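Local coordinates for protein coronin (Toxoplasma gondii, PDB 4OZU) that probably binds actin filaments and includes a WD40 domain, the part present in this chain, folded as a seven-bladed beta-propeller, at residues Q108-V113 with T117-P122; H233-G238 with L282-K287. One frame throughout, in Å; residues are numbered along the deposited sequence. Where two conformers were deposited one is given.

Contact 1 (Q108-V113 with T117-P122); sequences QLPEEV and TELKEP
A single water joins the backbones of Gln-108 and Glu-121: it accepts the N-H of Gln-108 at 2.9 Å (water O to Gln-108 N) and donates to the carbonyl of Glu-121, also at 2.9 Å (water O to Glu-121 O). No direct hydrogen bond links 108-113 to 117-122; the rest is van der Waals packing, mostly between apolar groups, with one leucine methyl against the carbonyl O of Gln-108. Leu-119 points at the other segment. With chi1 at -113°, off the staggered positions, its two methyls face different neighbours. Leu-119 CD2 sits 3.5 Å from Gln-108 O and also meets Leu-109 CD2 at 4.1 Å, the two leucines crossing at about a right angle. Leu-119 CD1 reaches Pro-110 CD at 4.0 Å. Further along, Thr-117 and Pro-110 meet tip to tip, with CG2 of Thr-117 3.6 Å from CG of Pro-110. That methyl lies anti to the backbone N of Thr-117, while OG1 stands beside that N (chi1 -63°) and bonds the backbone N of Thr-114, inside the turn that joins the segments. Across the contact Thr-117 OG1 comes no nearer than 3.7 Å, to Val-113 CA and Glu-112 O, too long for a hydrogen bond. The excursion leaves the end of strand 104-108 and adds 118-119 as a parallel edge strand to the preceding blade; the chain then returns as strand 124-126. Ile-75 of strand 73-75 touches both Leu-109 and Leu-119. Between the limbs themselves the contact rests on methyl and proline-ring packing and one bridging water, whereas Leu-119 makes backbone bonds to Lys-74 and Lys-76, on the side of the preceding blade.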
ATOM      1  N   GLN A 108      -5.267 -10.204 -15.529  1.00 26.70           N
ATOM      2  CA  GLN A 108      -4.605 -11.487 -15.316  1.00 31.31           C
ATOM      3  C   GLN A 108      -3.421 -11.641 -16.260  1.00 30.23           C
ATOM      4  O   GLN A 108      -3.593 -11.803 -17.472  1.00 28.80           O
ATOM      5  CB  GLN A 108      -5.578 -12.646 -15.511  1.00 29.62           C
ATOM      6  CG  GLN A 108      -4.990 -13.997 -15.132  1.00 37.62           C
ATOM      7  CD  GLN A 108      -6.018 -15.107 -15.151  1.00 60.86           C
ATOM      8  OE1 GLN A 108      -7.003 -15.044 -15.885  1.00 72.99           O
ATOM      9  NE2 GLN A 108      -5.796 -16.130 -14.337  1.00 58.46           N
ATOM     10  N   LEU A 109      -2.215 -11.597 -15.701  1.00 30.01           N
ATOM     11  CA  LEU A 109      -0.994 -11.769 -16.491  1.00 31.96           C
ATOM     12  C   LEU A 109      -0.854 -13.204 -16.990  1.00 29.54           C
ATOM     13  O   LEU A 109      -1.343 -14.136 -16.351  1.00 35.97           O
ATOM     14  CB  LEU A 109       0.236 -11.388 -15.661  1.00 33.22           C
ATOM     15  CG  LEU A 109       0.336  -9.907 -15.291  1.00 46.44           C
ATOM     16  CD1 LEU A 109       1.271  -9.709 -14.120  1.00 34.91           C
ATOM     17  CD2 LEU A 109       0.803  -9.091 -16.485  1.00 58.19           C
ATOM     18  N   PRO A 110      -0.174 -13.395 -18.133  1.00 33.28           N
ATOM     19  CA  PRO A 110       0.062 -14.757 -18.616  1.00 37.75           C
ATOM     20  C   PRO A 110       1.024 -15.505 -17.706  1.00 35.68           C
ATOM     21  O   PRO A 110       1.632 -14.874 -16.839  1.00 38.11           O
ATOM     22  CB  PRO A 110       0.676 -14.539 -20.004  1.00 44.37           C
ATOM     23  CG  PRO A 110       1.326 -13.203 -19.915  1.00 52.57           C
ATOM     24  CD  PRO A 110       0.443 -12.385 -19.013  1.00 54.19           C
ATOM     25  N   GLU A 111       1.154 -16.814 -17.892  1.00 51.08           N
ATOM     26  CA  GLU A 111       2.089 -17.605 -17.097  1.00 67.78           C
ATOM     27  C   GLU A 111       3.510 -17.074 -17.256  1.00 56.71           C
ATOM     28  O   GLU A 111       4.229 -16.891 -16.272  1.00 53.51           O
ATOM     29  CB  GLU A 111       2.034 -19.081 -17.499  1.00 78.62           C
ATOM     30  CG  GLU A 111       1.425 -19.991 -16.439  1.00 74.18           C
ATOM     31  CD  GLU A 111       1.700 -21.464 -16.698  1.00 91.32           C
ATOM     32  OE1 GLU A 111       2.866 -21.816 -16.980  1.00111.64           O
ATOM     33  OE2 GLU A 111       0.750 -22.271 -16.623  1.00 90.92           O
ATOM     34  N   GLU A 112       3.898 -16.822 -18.503  1.00 61.01           N
ATOM     35  CA  GLU A 112       5.217 -16.281 -18.823  1.00 70.90           C
ATOM     36  C   GLU A 112       5.110 -14.838 -19.307  1.00 67.47           C
ATOM     37  O   GLU A 112       4.548 -14.573 -20.368  1.00 51.79           O
ATOM     38  CB  GLU A 112       5.903 -17.140 -19.889  1.00 49.21           C
ATOM     39  CG  GLU A 112       6.153 -18.578 -19.460  1.00 62.54           C
ATOM     40  CD  GLU A 112       6.484 -19.489 -20.629  1.00 86.36           C
ATOM     41  OE1 GLU A 112       7.113 -19.012 -21.599  1.00 93.86           O
ATOM     42  OE2 GLU A 112       6.110 -20.679 -20.583  1.00 86.53           O
ATOM     43  N   VAL A 113       5.652 -13.914 -18.520  1.00 71.44           N
ATOM     44  CA  VAL A 113       5.648 -12.495 -18.866  1.00 39.21           C
ATOM     45  C   VAL A 113       6.981 -12.101 -19.497  1.00 45.43           C
ATOM     46  O   VAL A 113       8.024 -12.154 -18.841  1.00 46.38           O
ATOM     47  CB  VAL A 113       5.391 -11.620 -17.626  1.00 38.26           C
ATOM     48  CG1 VAL A 113       5.494 -10.143 -17.968  1.00 38.56           C
ATOM     49  CG2 VAL A 113       4.021 -11.931 -17.040  1.00 63.92           C
ATOM     50  N   THR A 117       4.913  -9.278 -24.131  1.00 40.88           N
ATOM     51  CA  THR A 117       3.599  -9.485 -23.536  1.00 43.79           C
ATOM     52  C   THR A 117       2.796  -8.190 -23.552  1.00 51.90           C
ATOM     53  O   THR A 117       3.284  -7.141 -23.129  1.00 40.79           O
ATOM     54  CB  THR A 117       3.712  -9.995 -22.090  1.00 53.21           C
ATOM     55  OG1 THR A 117       4.348 -11.279 -22.090  1.00 56.46           O
ATOM     56  CG2 THR A 117       2.338 -10.115 -21.437  1.00 65.99           C
ATOM     57  N   GLU A 118       1.561  -8.281 -24.040  1.00 41.22           N
ATOM     58  CA  GLU A 118       0.655  -7.141 -24.085  1.00 46.57           C
ATOM     59  C   GLU A 118      -0.731  -7.555 -23.610  1.00 36.92           C
ATOM     60  O   GLU A 118      -1.324  -8.492 -24.146  1.00 41.53           O
ATOM     61  CB  GLU A 118       0.577  -6.574 -25.501  1.00 73.05           C
ATOM     62  CG  GLU A 118      -0.182  -5.263 -25.612  1.00 46.83           C
ATOM     63  CD  GLU A 118      -0.385  -4.840 -27.056  1.00 63.11           C
ATOM     64  OE1 GLU A 118      -1.003  -5.611 -27.821  1.00 76.49           O
ATOM     65  OE2 GLU A 118       0.084  -3.743 -27.430  1.00 59.02           O
ATOM     66  N   LEU A 119      -1.228  -6.854 -22.597  1.00 33.89           N
ATOM     67  CA  LEU A 119      -2.571  -7.066 -22.070  1.00 32.99           C
ATOM     68  C   LEU A 119      -3.481  -5.909 -22.461  1.00 33.06           C
ATOM     69  O   LEU A 119      -3.191  -4.755 -22.144  1.00 54.14           O
ATOM     70  CB  LEU A 119      -2.529  -7.204 -20.549  1.00 40.96           C
ATOM     71  CG  LEU A 119      -2.884  -8.562 -19.950  1.00 43.62           C
ATOM     72  CD1 LEU A 119      -2.013  -9.668 -20.521  1.00 54.15           C
ATOM     73  CD2 LEU A 119      -2.750  -8.500 -18.435  1.00 31.34           C
ATOM     74  N   LYS A 120      -4.578  -6.222 -23.145  1.00 40.18           N
ATOM     75  CA  LYS A 120      -5.547  -5.210 -23.560  1.00 42.96           C
ATOM     76  C   LYS A 120      -6.907  -5.417 -22.908  1.00 39.85           C
ATOM     77  O   LYS A 120      -7.621  -4.452 -22.640  1.00 52.54           O
ATOM     78  CB  LYS A 120      -5.707  -5.211 -25.083  1.00 48.32           C
ATOM     79  CG  LYS A 120      -4.619  -4.454 -25.823  1.00 40.88           C
ATOM     80  CD  LYS A 120      -4.982  -4.261 -27.290  1.00 67.68           C
ATOM     81  CE  LYS A 120      -4.029  -3.299 -27.981  1.00 73.98           C
ATOM     82  NZ  LYS A 120      -4.427  -3.021 -29.391  1.00 73.60           N
ATOM     83  N   GLU A 121      -7.263  -6.676 -22.664  1.00 38.33           N
ATOM     84  CA  GLU A 121      -8.572  -7.010 -22.105  1.00 35.42           C
ATOM     85  C   GLU A 121      -8.481  -7.420 -20.635  1.00 31.92           C
ATOM     86  O   GLU A 121      -7.812  -8.395 -20.304  1.00 36.95           O
ATOM     87  CB  GLU A 121      -9.215  -8.139 -22.910  1.00 38.44           C
ATOM     88  CG  GLU A 121      -9.522  -7.777 -24.359  1.00 54.52           C
ATOM     89  CD  GLU A 121     -10.724  -6.854 -24.505  1.00 86.52           C
ATOM     90  OE1 GLU A 121     -11.253  -6.378 -23.477  1.00 88.26           O
ATOM     91  OE2 GLU A 121     -11.145  -6.611 -25.656  1.00 86.27           O
ATOM     92  N   PRO A 122      -9.151  -6.675 -19.739  1.00 34.52           N
ATOM     93  CA  PRO A 122      -9.222  -7.134 -18.349  1.00 29.67           C
ATOM     94  C   PRO A 122     -10.085  -8.379 -18.208  1.00 28.41           C
ATOM     95  O   PRO A 122     -10.951  -8.608 -19.054  1.00 34.38           O
ATOM     96  CB  PRO A 122      -9.868  -5.957 -17.606  1.00 34.70           C
ATOM     97  CG  PRO A 122      -9.890  -4.816 -18.557  1.00 33.79           C
ATOM     98  CD  PRO A 122      -9.849  -5.395 -19.933  1.00 30.73           C
TER
HETATM   99  O   HOH W   1      -6.315  -9.615 -18.182  1.00 30.02           O

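Contact 2 (H233-G238 with L282-K287); sequences HVFTTG and LYVCGK
Phe-235 reaches from one blade of the WD40 beta-propeller to Leu-282 and Val-284 of the next. Strands 233-239 and 281-286 are each second in their sheet and run in roughly the same direction, 26° apart, with axes 9.9 Å from each other, a gap that side chains fill. CB of Phe-235 leaves the strand toward the neighbouring blade, and CG, anti to the backbone N (chi1 -180°), carries the ring out to it. One methyl occupies a ring face: Leu-282 CD2 lies 3.5 Å from the Phe-235 centroid, only 8° off the normal, a CH-pi contact. CD1 and CE1 of Phe-235 approach closest, each 3.6 Å from Leu-282 CD2, whereas Phe-235 CD2 and CE2 are 3.9 Å from it. Phe-235 CE2 also touches Val-284 CG1 obliquely at 4.1 Å. At the tip, Phe-235 CZ is 3.8 Å from Leu-282 CD2. Met-247 and Ile-224 add apolar contacts. Beyond the ring, the side chains of Val-284 and Thr-237 pass in opposite senses, CG1 of Val-284 4.2 Å from CG2 of Thr-237, while Thr-237 OG1 hydrogen-bonds the backbone O of Leu-271 of strand 271-275, in the same blade as Val-284.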
ATOM      1  N   HIS A 233      -6.755  -0.376  15.617  1.00 17.83           N
ATOM      2  CA  HIS A 233      -6.004   0.878  15.579  1.00 18.04           C
ATOM      3  C   HIS A 233      -5.671   1.302  14.147  1.00 19.07           C
ATOM      4  O   HIS A 233      -5.354   0.473  13.293  1.00 20.06           O
ATOM      5  CB  HIS A 233      -4.727   0.773  16.413  1.00 19.27           C
ATOM      6  CG  HIS A 233      -4.970   0.858  17.888  1.00 19.97           C
ATOM      7  ND1 HIS A 233      -5.855   0.030  18.547  1.00 21.70           N
ATOM      8  CD2 HIS A 233      -4.465   1.690  18.831  1.00 21.85           C
ATOM      9  CE1 HIS A 233      -5.875   0.339  19.830  1.00 22.00           C
ATOM     10  NE2 HIS A 233      -5.041   1.344  20.031  1.00 24.35           N
ATOM     11  N   VAL A 234      -5.757   2.611  13.922  1.00 20.46           N
ATOM     12  CA  VAL A 234      -5.523   3.233  12.624  1.00 23.79           C
ATOM     13  C   VAL A 234      -4.512   4.352  12.802  1.00 21.99           C
ATOM     14  O   VAL A 234      -4.485   5.001  13.845  1.00 19.84           O
ATOM     15  CB  VAL A 234      -6.824   3.808  12.017  1.00 18.05           C
ATOM     16  CG1 VAL A 234      -6.535   4.593  10.732  1.00 21.48           C
ATOM     17  CG2 VAL A 234      -7.804   2.701  11.739  1.00 17.44           C
ATOM     18  N   PHE A 235      -3.687   4.560  11.780  1.00 17.63           N
ATOM     19  CA  PHE A 235      -2.631   5.578  11.790  1.00 17.08           C
ATOM     20  C   PHE A 235      -2.919   6.626  10.729  1.00 19.74           C
ATOM     21  O   PHE A 235      -3.241   6.262   9.607  1.00 19.96           O
ATOM     22  CB  PHE A 235      -1.274   4.935  11.510  1.00 18.48           C
ATOM     23  CG  PHE A 235      -0.116   5.906  11.512  1.00 16.72           C
ATOM     24  CD1 PHE A 235       0.452   6.325  12.703  1.00 20.83           C
ATOM     25  CD2 PHE A 235       0.417   6.374  10.318  1.00 18.74           C
ATOM     26  CE1 PHE A 235       1.526   7.197  12.707  1.00 23.13           C
ATOM     27  CE2 PHE A 235       1.484   7.251  10.319  1.00 20.41           C
ATOM     28  CZ  PHE A 235       2.041   7.659  11.516  1.00 22.03           C
ATOM     29  N   THR A 236      -2.805   7.911  11.067  1.00 21.81           N
ATOM     30  CA  THR A 236      -2.960   8.966  10.066  1.00 18.41           C
ATOM     31  C   THR A 236      -1.764   9.889  10.029  1.00 19.16           C
ATOM     32  O   THR A 236      -1.084  10.083  11.038  1.00 21.48           O
ATOM     33  CB  THR A 236      -4.217   9.845  10.307  1.00 25.44           C
ATOM     34  OG1 THR A 236      -4.136  10.462  11.598  1.00 22.28           O
ATOM     35  CG2 THR A 236      -5.485   9.025  10.211  1.00 26.77           C
ATOM     36  N   THR A 237      -1.516  10.432   8.838  1.00 19.53           N
ATOM     37  CA  THR A 237      -0.631  11.573   8.647  1.00 18.38           C
ATOM     38  C   THR A 237      -1.472  12.732   8.170  1.00 19.25           C
ATOM     39  O   THR A 237      -2.518  12.534   7.559  1.00 24.10           O
ATOM     40  CB  THR A 237       0.460  11.318   7.601  1.00 24.39           C
ATOM     41  OG1 THR A 237      -0.155  11.165   6.315  1.00 23.33           O
ATOM     42  CG2 THR A 237       1.265  10.078   7.937  1.00 24.44           C
ATOM     43  N   GLY A 238      -1.000  13.939   8.414  1.00 20.28           N
ATOM     44  CA  GLY A 238      -1.719  15.109   7.975  1.00 21.37           C
ATOM     45  C   GLY A 238      -0.974  16.356   8.366  1.00 22.86           C
ATOM     46  O   GLY A 238       0.235  16.323   8.611  1.00 26.56           O
ATOM     47  N   LEU A 282       6.960   1.202  10.547  1.00 19.61           N
ATOM     48  CA  LEU A 282       6.011   2.140   9.961  1.00 18.59           C
ATOM     49  C   LEU A 282       6.785   3.212   9.216  1.00 19.95           C
ATOM     50  O   LEU A 282       7.488   4.018   9.830  1.00 25.38           O
ATOM     51  CB  LEU A 282       5.128   2.749  11.055  1.00 20.45           C
ATOM     52  CG  LEU A 282       3.950   3.638  10.656  1.00 21.34           C
ATOM     53  CD1 LEU A 282       3.008   2.939   9.685  1.00 25.20           C
ATOM     54  CD2 LEU A 282       3.192   4.074  11.890  1.00 24.61           C
ATOM     55  N   TYR A 283       6.678   3.197   7.891  1.00 21.69           N
ATOM     56  CA  TYR A 283       7.406   4.143   7.049  1.00 20.61           C
ATOM     57  C   TYR A 283       6.472   5.277   6.631  1.00 21.19           C
ATOM     58  O   TYR A 283       5.308   5.032   6.333  1.00 23.66           O
ATOM     59  CB  TYR A 283       7.974   3.442   5.812  1.00 19.80           C
ATOM     60  CG  TYR A 283       8.791   2.199   6.105  1.00 18.98           C
ATOM     61  CD1 TYR A 283       8.170   0.978   6.293  1.00 21.08           C
ATOM     62  CD2 TYR A 283      10.175   2.248   6.188  1.00 24.67           C
ATOM     63  CE1 TYR A 283       8.895  -0.162   6.558  1.00 19.20           C
ATOM     64  CE2 TYR A 283      10.919   1.105   6.456  1.00 23.69           C
ATOM     65  CZ  TYR A 283      10.270  -0.094   6.640  1.00 21.45           C
ATOM     66  OH  TYR A 283      10.985  -1.237   6.908  1.00 22.21           O
ATOM     67  N   VAL A 284       6.971   6.512   6.633  1.00 22.31           N
ATOM     68  CA  VAL A 284       6.197   7.647   6.134  1.00 25.24           C
ATOM     69  C   VAL A 284       6.979   8.297   5.008  1.00 24.42           C
ATOM     70  O   VAL A 284       8.089   8.788   5.205  1.00 30.46           O
ATOM     71  CB  VAL A 284       5.857   8.667   7.254  1.00 32.36           C
ATOM     72  CG1 VAL A 284       4.894   8.033   8.250  1.00 40.97           C
ATOM     73  CG2 VAL A 284       7.106   9.156   7.974  1.00 27.72           C
ATOM     74  N   CYS A 285       6.367   8.294   3.828  0.51 25.16           N
ATOM     75  CA  CYS A 285       7.022   8.694   2.593  0.51 33.55           C
ATOM     76  C   CYS A 285       6.229   9.780   1.881  0.51 27.53           C
ATOM     77  O   CYS A 285       5.034   9.621   1.638  0.51 33.63           O
ATOM     78  CB  CYS A 285       7.178   7.481   1.675  0.51 45.00           C
ATOM     79  SG  CYS A 285       7.799   6.006   2.518  0.51 30.45           S
ATOM     80  N   GLY A 286       6.898  10.880   1.553  1.00 25.02           N
ATOM     81  CA  GLY A 286       6.280  11.944   0.784  1.00 28.57           C
ATOM     82  C   GLY A 286       6.809  12.004  -0.634  1.00 31.00           C
ATOM     83  O   GLY A 286       8.018  12.081  -0.849  1.00 29.99           O
ATOM     84  N   LYS A 287       5.911  11.972  -1.613  1.00 32.46           N
ATOM     85  CA  LYS A 287       6.315  12.174  -3.001  1.00 36.30           C
ATOM     86  C   LYS A 287       6.915  13.564  -3.148  1.00 33.25           C
ATOM     87  O   LYS A 287       6.340  14.551  -2.681  1.00 34.16           O
ATOM     88  CB  LYS A 287       5.132  12.008  -3.951  1.00 35.98           C
ATOM     89  CG  LYS A 287       4.517  10.623  -3.941  1.00 42.50           C
ATOM     90  CD  LYS A 287       3.217  10.606  -4.721  1.00 63.82           C
ATOM     91  CE  LYS A 287       3.200   9.483  -5.733  1.00 55.08           C
ATOM     92  NZ  LYS A 287       2.001   9.541  -6.608  1.00 45.77           N
TER

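How the contacts relate
Contact 1 closes before contact 2 opens along the chain, and the two lie on opposite sides of the propeller's centre, their centres 33 Å apart and their nearest atoms about 21 Å apart. They share no strand or sheet. Both nevertheless concern the junction of successive blades. At 108-113 with 117-122, on the outer surface, a loop of the blade holding strand 104-108 lends an edge strand to the sheet of 45-49, 58-62 and 73-75. At 233-238 with 282-287, nearer the middle, second strands of consecutive four-stranded sheets pack through buried side chains. At these two junctions, then, one blade is extended by a strand at the surface, and two others are packed together in the interior.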